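Local coordinates for MobA-like NTP transferase domain-containing protein (Thermus thermophilus, PDB 2DPW) that probably acts as a nucleotidyltransferase, although its substrates and exact function are not established, at residues A[43-48]-A[101-106]; A[88-93]-A[146-151]. All coordinates share one frame; numbering follows the deposited sequence.

Both interactions lie in the MobA-like NTP transferase domain, with centres about 11 Å apart. Their segments alternate along the chain: 43-48, 88-93, 101-106, 146-151. Interaction 2 pairs strand 86-91 with strand 148-152 inside the mixed central sheet, about 3 Å from the centre of the chain. Interaction 1 is more peripheral, about 14 Å from that centre, and sets the end of helix 35-44 against helix 99-108. That second helix follows strand 86-91 in the chain and packs on its sheet: Val102 CG1 lies 3.9 Å from Leu88 CD2, and Val105 touches Leu148 and Leu150. One apolar layer therefore runs from the turn after helix 35-44, through helix 99-108, into the sheet of this alpha/beta domain.

Interaction 1 of 2, residues A[43-48]-A[101-106]; sequences YAAGLS and AVRFVL
Ala45 meets helix 99-108 through its methyl group: Ala45 CB lies 3.4 Å from Val102 CG1 and 3.5 Å from Arg103 CG. Leu106 CD1 approaches Ala45 CB at 4.3 Å. Leu47 and Val102 reach toward each other tip to tip, Leu47 CD1 standing 4.1 Å from Val102 CG1. That CG1 branch is anti to the valine backbone N (chi1 171°), and it serves both Ala45 and Leu47. Arg103 is extended from CG to NE and passes along the turn, where Ala45 O lies at the edge of its guanidinium and in its plane, 3.5 Å from Arg103 NE. Ala44 O stands over one face, 3.6 Å from Arg103 NH2; neither approach is a hydrogen bond. The strongest polar partner of this group is Glu99, in a salt bridge through NH1. Behind the first shell, a Schellman motif ends helix 35-44: Gly46, at positive phi (87°), is its C-prime residue, with Gly46 N bonded to Tyr43 O at 2.6 Å and Leu47 N bonded to Leu42 O. The chemistry is thus apolar at the centre, with the Arg103 guanidinium at the margin, where the nearby carbonyl oxygens probably give a mild favourable electrostatic term.

Interaction 2 of 2, residues A[88-93]-A[146-151]; sequences LVATGD and GNLLLL
Ala90 and Leu148 face each other as a non-hydrogen-bonded antiparallel pair, with Leu148 CD2 3.3 Å from Ala90 CB. With Leu148 chi1 at -64°, the CD2 branch is the one that meets the alanine methyl. On the same face of the sheet, Leu88 pairs with Leu150: Leu88 CB meets Leu150 CD1 at 4.2 Å, while Leu88 CD1 reaches across to Leu148 CB. Val102 and Val105 of helix 99-108 pack over this face. Val89 and Leu149 project from the other face, their CB atoms 4.1 Å apart, and Val89 CG2 also approaches Leu151 CD1.

Backbone bonds set this register. Val89 and Leu149 form the hydrogen-bonded pair, with Val89 N to Leu149 O at 2.6 Å and Leu149 N to Val89 O at 2.8 Å. Toward the end of the pairing, Thr91 N makes a weak bond to Asn147 O. The Thr91 and Asn147 side chains cross obliquely, with Thr91 OG1 3.5 Å from Asn147 CB. At chi1 60°, Thr91 OG1 sits between the threonine backbone N and carbonyl carbon, and donates to Asp93 OD1, which it meets nearly along the C-O axis at 2.7 Å. Asp93 OD2 forms a salt bridge with Lys24.

The axes of 88-91 and 148-151 run nearly antiparallel, 160° between their N-to-C directions, and approach to 4.4 Å. Strand 86-91 is parallel to strand 4-8 on its other edge, so this pairing marks a switch from parallel to antiparallel pairing in the mixed central sheet, consistent with the Rossmann-like core of a GT-A fold.

Interaction 1 of 2, residues A[43-48]-A[101-106]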
ATOM      1  N   TYR A  43      -0.249  15.465  -2.362  1.00 40.10           N
ATOM      2  CA  TYR A  43      -0.729  16.779  -2.798  1.00 36.11           C
ATOM      3  C   TYR A  43       0.026  17.118  -4.079  1.00 36.02           C
ATOM      4  O   TYR A  43      -0.562  17.517  -5.091  1.00 29.26           O
ATOM      5  CB  TYR A  43      -0.447  17.841  -1.728  1.00 25.51           C
ATOM      6  CG  TYR A  43      -1.439  17.872  -0.576  1.00 35.08           C
ATOM      7  CD1 TYR A  43      -2.771  18.239  -0.784  1.00 30.97           C
ATOM      8  CD2 TYR A  43      -1.042  17.551   0.726  1.00 29.36           C
ATOM      9  CE1 TYR A  43      -3.680  18.288   0.265  1.00 31.69           C
ATOM     10  CE2 TYR A  43      -1.945  17.595   1.788  1.00 33.27           C
ATOM     11  CZ  TYR A  43      -3.265  17.963   1.550  1.00 38.31           C
ATOM     12  OH  TYR A  43      -4.172  17.991   2.589  1.00 35.61           O
ATOM     13  N   ALA A  44       1.338  16.927  -4.027  1.00 32.23           N
ATOM     14  CA  ALA A  44       2.196  17.195  -5.163  1.00 33.94           C
ATOM     15  C   ALA A  44       1.622  16.623  -6.461  1.00 34.47           C
ATOM     16  O   ALA A  44       1.648  17.284  -7.496  1.00 47.12           O
ATOM     17  CB  ALA A  44       3.584  16.628  -4.902  1.00 19.34           C
ATOM     18  N   ALA A  45       1.100  15.403  -6.418  1.00 24.12           N
ATOM     19  CA  ALA A  45       0.561  14.811  -7.634  1.00 37.88           C
ATOM     20  C   ALA A  45      -0.897  15.211  -7.879  1.00 43.10           C
ATOM     21  O   ALA A  45      -1.574  14.633  -8.726  1.00 43.63           O
ATOM     22  CB  ALA A  45       0.712  13.294  -7.606  1.00 27.39           C
ATOM     23  N   GLY A  46      -1.367  16.205  -7.131  1.00 39.36           N
ATOM     24  CA  GLY A  46      -2.722  16.701  -7.310  1.00 39.51           C
ATOM     25  C   GLY A  46      -3.863  16.028  -6.568  1.00 47.93           C
ATOM     26  O   GLY A  46      -5.020  16.164  -6.971  1.00 54.08           O
ATOM     27  N   LEU A  47      -3.564  15.325  -5.481  1.00 45.65           N
ATOM     28  CA  LEU A  47      -4.609  14.640  -4.725  1.00 42.87           C
ATOM     29  C   LEU A  47      -4.869  15.283  -3.373  1.00 43.17           C
ATOM     30  O   LEU A  47      -4.035  16.017  -2.849  1.00 35.06           O
ATOM     31  CB  LEU A  47      -4.217  13.187  -4.486  1.00 40.83           C
ATOM     32  CG  LEU A  47      -3.781  12.361  -5.688  1.00 41.56           C
ATOM     33  CD1 LEU A  47      -3.219  11.026  -5.224  1.00 38.73           C
ATOM     34  CD2 LEU A  47      -4.960  12.155  -6.597  1.00 42.22           C
ATOM     35  N   SER A  48      -6.038  14.989  -2.818  1.00 39.85           N
ATOM     36  CA  SER A  48      -6.429  15.484  -1.505  1.00 46.17           C
ATOM     37  C   SER A  48      -6.388  14.261  -0.572  1.00 45.97           C
ATOM     38  O   SER A  48      -7.247  13.391  -0.651  1.00 55.18           O
ATOM     39  CB  SER A  48      -7.841  16.061  -1.571  1.00 50.41           C
ATOM     40  OG  SER A  48      -8.241  16.591  -0.317  1.00 53.96           O
ATOM     41  N   ALA A 101       6.367   9.076  -8.851  1.00 35.56           N
ATOM     42  CA  ALA A 101       5.921   7.720  -8.575  1.00 35.90           C
ATOM     43  C   ALA A 101       4.392   7.692  -8.481  1.00 37.48           C
ATOM     44  O   ALA A 101       3.733   6.813  -9.025  1.00 39.03           O
ATOM     45  CB  ALA A 101       6.537   7.231  -7.275  1.00 33.77           C
ATOM     46  N   VAL A 102       3.822   8.667  -7.792  1.00 32.48           N
ATOM     47  CA  VAL A 102       2.382   8.711  -7.654  1.00 35.90           C
ATOM     48  C   VAL A 102       1.655   8.884  -8.992  1.00 43.56           C
ATOM     49  O   VAL A 102       0.694   8.158  -9.289  1.00 45.98           O
ATOM     50  CB  VAL A 102       1.966   9.835  -6.697  1.00 33.03           C
ATOM     51  CG1 VAL A 102       0.454  10.009  -6.728  1.00 35.54           C
ATOM     52  CG2 VAL A 102       2.429   9.504  -5.289  1.00 26.24           C
ATOM     53  N   ARG A 103       2.114   9.831  -9.802  1.00 37.66           N
ATOM     54  CA  ARG A 103       1.467  10.072 -11.075  1.00 37.12           C
ATOM     55  C   ARG A 103       1.579   8.892 -12.015  1.00 37.52           C
ATOM     56  O   ARG A 103       0.673   8.637 -12.799  1.00 41.26           O
ATOM     57  CB  ARG A 103       2.021  11.341 -11.717  1.00 34.70           C
ATOM     58  CG  ARG A 103       1.557  12.584 -10.980  1.00 52.43           C
ATOM     59  CD  ARG A 103       1.872  13.888 -11.679  1.00 43.12           C
ATOM     60  NE  ARG A 103       0.995  14.932 -11.154  1.00 62.58           N
ATOM     61  CZ  ARG A 103       1.130  16.230 -11.393  1.00 71.46           C
ATOM     62  NH1 ARG A 103       2.124  16.671 -12.159  1.00 83.81           N
ATOM     63  NH2 ARG A 103       0.267  17.087 -10.864  1.00 68.69           N
ATOM     64  N   PHE A 104       2.680   8.156 -11.934  1.00 38.93           N
ATOM     65  CA  PHE A 104       2.849   6.994 -12.801  1.00 41.85           C
ATOM     66  C   PHE A 104       1.668   6.063 -12.576  1.00 40.26           C
ATOM     67  O   PHE A 104       0.962   5.670 -13.508  1.00 38.02           O
ATOM     68  CB  PHE A 104       4.137   6.250 -12.462  1.00 39.05           C
ATOM     69  CG  PHE A 104       4.279   4.939 -13.178  1.00 46.06           C
ATOM     70  CD1 PHE A 104       4.497   4.896 -14.549  1.00 48.40           C
ATOM     71  CD2 PHE A 104       4.165   3.743 -12.487  1.00 52.73           C
ATOM     72  CE1 PHE A 104       4.598   3.676 -15.216  1.00 39.76           C
ATOM     73  CE2 PHE A 104       4.264   2.524 -13.148  1.00 55.88           C
ATOM     74  CZ  PHE A 104       4.480   2.494 -14.516  1.00 38.67           C
ATOM     75  N   VAL A 105       1.477   5.715 -11.311  1.00 40.87           N
ATOM     76  CA  VAL A 105       0.401   4.839 -10.891  1.00 44.98           C
ATOM     77  C   VAL A 105      -0.889   5.355 -11.498  1.00 44.34           C
ATOM     78  O   VAL A 105      -1.556   4.655 -12.261  1.00 40.38           O
ATOM     79  CB  VAL A 105       0.274   4.834  -9.347  1.00 41.63           C
ATOM     80  CG1 VAL A 105      -0.902   3.966  -8.912  1.00 19.85           C
ATOM     81  CG2 VAL A 105       1.570   4.333  -8.729  1.00 31.75           C
ATOM     82  N   LEU A 106      -1.217   6.596 -11.162  1.00 40.81           N
ATOM     83  CA  LEU A 106      -2.433   7.236 -11.641  1.00 36.00           C
ATOM     84  C   LEU A 106      -2.587   7.163 -13.144  1.00 33.37           C
ATOM     85  O   LEU A 106      -3.648   6.797 -13.651  1.00 38.08           O
ATOM     86  CB  LEU A 106      -2.432   8.692 -11.223  1.00 30.99           C
ATOM     87  CG  LEU A 106      -2.148   8.870  -9.738  1.00 37.38           C
ATOM     88  CD1 LEU A 106      -1.737  10.306  -9.460  1.00 49.00           C
ATOM     89  CD2 LEU A 106      -3.373   8.472  -8.945  1.00 27.37           C
TER

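Interaction 2 of 2, residues A[88-93]-A[146-151]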
ATOM      1  N   LEU A  88      -6.450   6.535  -4.174  1.00 34.22           N
ATOM      2  CA  LEU A  88      -5.157   5.923  -3.971  1.00 32.99           C
ATOM      3  C   LEU A  88      -4.892   5.790  -2.485  1.00 29.90           C
ATOM      4  O   LEU A  88      -4.948   6.757  -1.730  1.00 34.92           O
ATOM      5  CB  LEU A  88      -4.062   6.756  -4.623  1.00 32.34           C
ATOM      6  CG  LEU A  88      -2.644   6.231  -4.399  1.00 33.32           C
ATOM      7  CD1 LEU A  88      -2.528   4.805  -4.917  1.00 40.78           C
ATOM      8  CD2 LEU A  88      -1.657   7.133  -5.098  1.00 31.69           C
ATOM      9  N   VAL A  89      -4.615   4.571  -2.064  1.00 32.00           N
ATOM     10  CA  VAL A  89      -4.351   4.329  -0.671  1.00 31.62           C
ATOM     11  C   VAL A  89      -2.871   4.154  -0.468  1.00 30.27           C
ATOM     12  O   VAL A  89      -2.173   3.622  -1.330  1.00 28.15           O
ATOM     13  CB  VAL A  89      -5.060   3.069  -0.187  1.00 30.14           C
ATOM     14  CG1 VAL A  89      -4.815   2.879   1.304  1.00 25.11           C
ATOM     15  CG2 VAL A  89      -6.538   3.176  -0.491  1.00 29.15           C
ATOM     16  N   ALA A  90      -2.402   4.610   0.684  1.00 29.60           N
ATOM     17  CA  ALA A  90      -0.997   4.495   1.027  1.00 33.55           C
ATOM     18  C   ALA A  90      -0.782   4.450   2.528  1.00 32.86           C
ATOM     19  O   ALA A  90      -1.556   5.023   3.303  1.00 32.95           O
ATOM     20  CB  ALA A  90      -0.225   5.655   0.441  1.00 20.19           C
ATOM     21  N   THR A  91       0.270   3.746   2.925  1.00 27.95           N
ATOM     22  CA  THR A  91       0.648   3.664   4.327  1.00 34.43           C
ATOM     23  C   THR A  91       1.544   4.877   4.609  1.00 30.57           C
ATOM     24  O   THR A  91       2.178   5.414   3.699  1.00 31.28           O
ATOM     25  CB  THR A  91       1.439   2.389   4.613  1.00 35.98           C
ATOM     26  OG1 THR A  91       2.635   2.382   3.821  1.00 44.13           O
ATOM     27  CG2 THR A  91       0.604   1.174   4.293  1.00 20.85           C
ATOM     28  N   GLY A  92       1.607   5.305   5.862  1.00 26.51           N
ATOM     29  CA  GLY A  92       2.421   6.462   6.180  1.00 31.07           C
ATOM     30  C   GLY A  92       3.895   6.223   6.462  1.00 34.09           C
ATOM     31  O   GLY A  92       4.541   7.092   7.044  1.00 39.61           O
ATOM     32  N   ASP A  93       4.441   5.081   6.040  1.00 31.17           N
ATOM     33  CA  ASP A  93       5.847   4.779   6.305  1.00 37.02           C
ATOM     34  C   ASP A  93       6.727   4.576   5.076  1.00 44.18           C
ATOM     35  O   ASP A  93       7.688   3.805   5.105  1.00 39.71           O
ATOM     36  CB  ASP A  93       5.949   3.550   7.200  1.00 41.01           C
ATOM     37  CG  ASP A  93       5.556   2.286   6.487  1.00 48.37           C
ATOM     38  OD1 ASP A  93       4.704   2.368   5.573  1.00 44.15           O
ATOM     39  OD2 ASP A  93       6.093   1.215   6.847  1.00 61.80           O
ATOM     40  N   GLY A 146       3.849  -3.100  -3.534  1.00 50.34           N
ATOM     41  CA  GLY A 146       3.986  -1.741  -3.026  1.00 46.33           C
ATOM     42  C   GLY A 146       3.239  -1.506  -1.729  1.00 43.02           C
ATOM     43  O   GLY A 146       2.723  -2.437  -1.119  1.00 41.12           O
ATOM     44  N   ASN A 147       3.215  -0.256  -1.301  1.00 38.61           N
ATOM     45  CA  ASN A 147       2.542   0.109  -0.093  1.00 34.57           C
ATOM     46  C   ASN A 147       1.446   1.069  -0.516  1.00 32.78           C
ATOM     47  O   ASN A 147       0.980   1.902   0.255  1.00 45.81           O
ATOM     48  CB  ASN A 147       3.537   0.795   0.826  1.00 44.38           C
ATOM     49  CG  ASN A 147       4.524  -0.189   1.510  1.00 46.27           C
ATOM     50  OD1 ASN A 147       4.114  -1.057   2.273  1.00 58.79           O
ATOM     51  ND2 ASN A 147       5.825  -0.030   1.246  1.00 67.27           N
ATOM     52  N   LEU A 148       1.093   0.968  -1.790  1.00 43.01           N
ATOM     53  CA  LEU A 148       0.059   1.787  -2.398  1.00 41.48           C
ATOM     54  C   LEU A 148      -0.994   0.862  -2.956  1.00 39.13           C
ATOM     55  O   LEU A 148      -0.689  -0.245  -3.394  1.00 46.32           O
ATOM     56  CB  LEU A 148       0.621   2.618  -3.559  1.00 39.71           C
ATOM     57  CG  LEU A 148       1.686   3.703  -3.367  1.00 51.69           C
ATOM     58  CD1 LEU A 148       1.922   4.327  -4.729  1.00 40.90           C
ATOM     59  CD2 LEU A 148       1.259   4.781  -2.356  1.00 29.17           C
ATOM     60  N   LEU A 149      -2.233   1.329  -2.937  1.00 35.84           N
ATOM     61  CA  LEU A 149      -3.342   0.564  -3.480  1.00 34.53           C
ATOM     62  C   LEU A 149      -4.345   1.531  -4.088  1.00 35.54           C
ATOM     63  O   LEU A 149      -4.886   2.405  -3.404  1.00 40.47           O
ATOM     64  CB  LEU A 149      -4.030  -0.264  -2.401  1.00 37.75           C
ATOM     65  CG  LEU A 149      -5.061  -1.263  -2.931  1.00 36.80           C
ATOM     66  CD1 LEU A 149      -4.369  -2.384  -3.697  1.00 39.41           C
ATOM     67  CD2 LEU A 149      -5.834  -1.828  -1.763  1.00 30.00           C
ATOM     68  N   LEU A 150      -4.585   1.362  -5.380  1.00 31.22           N
ATOM     69  CA  LEU A 150      -5.501   2.204  -6.130  1.00 34.63           C
ATOM     70  C   LEU A 150      -6.897   1.552  -6.205  1.00 40.56           C
ATOM     71  O   LEU A 150      -7.068   0.472  -6.780  1.00 44.92           O
ATOM     72  CB  LEU A 150      -4.915   2.422  -7.526  1.00 28.03           C
ATOM     73  CG  LEU A 150      -5.638   3.388  -8.457  1.00 40.16           C
ATOM     74  CD1 LEU A 150      -5.982   4.684  -7.733  1.00 32.79           C
ATOM     75  CD2 LEU A 150      -4.749   3.650  -9.652  1.00 31.53           C
ATOM     76  N   LEU A 151      -7.899   2.211  -5.628  1.00 38.00           N
ATOM     77  CA  LEU A 151      -9.247   1.643  -5.616  1.00 43.53           C
ATOM     78  C   LEU A 151     -10.347   2.468  -6.233  1.00 44.69           C
ATOM     79  O   LEU A 151     -10.340   3.697  -6.191  1.00 40.22           O
ATOM     80  CB  LEU A 151      -9.719   1.358  -4.191  1.00 36.05           C
ATOM     81  CG  LEU A 151      -8.902   0.538  -3.208  1.00 44.48           C
ATOM     82  CD1 LEU A 151      -9.632   0.584  -1.888  1.00 24.74           C
ATOM     83  CD2 LEU A 151      -8.695  -0.903  -3.713  1.00 45.16           C
TER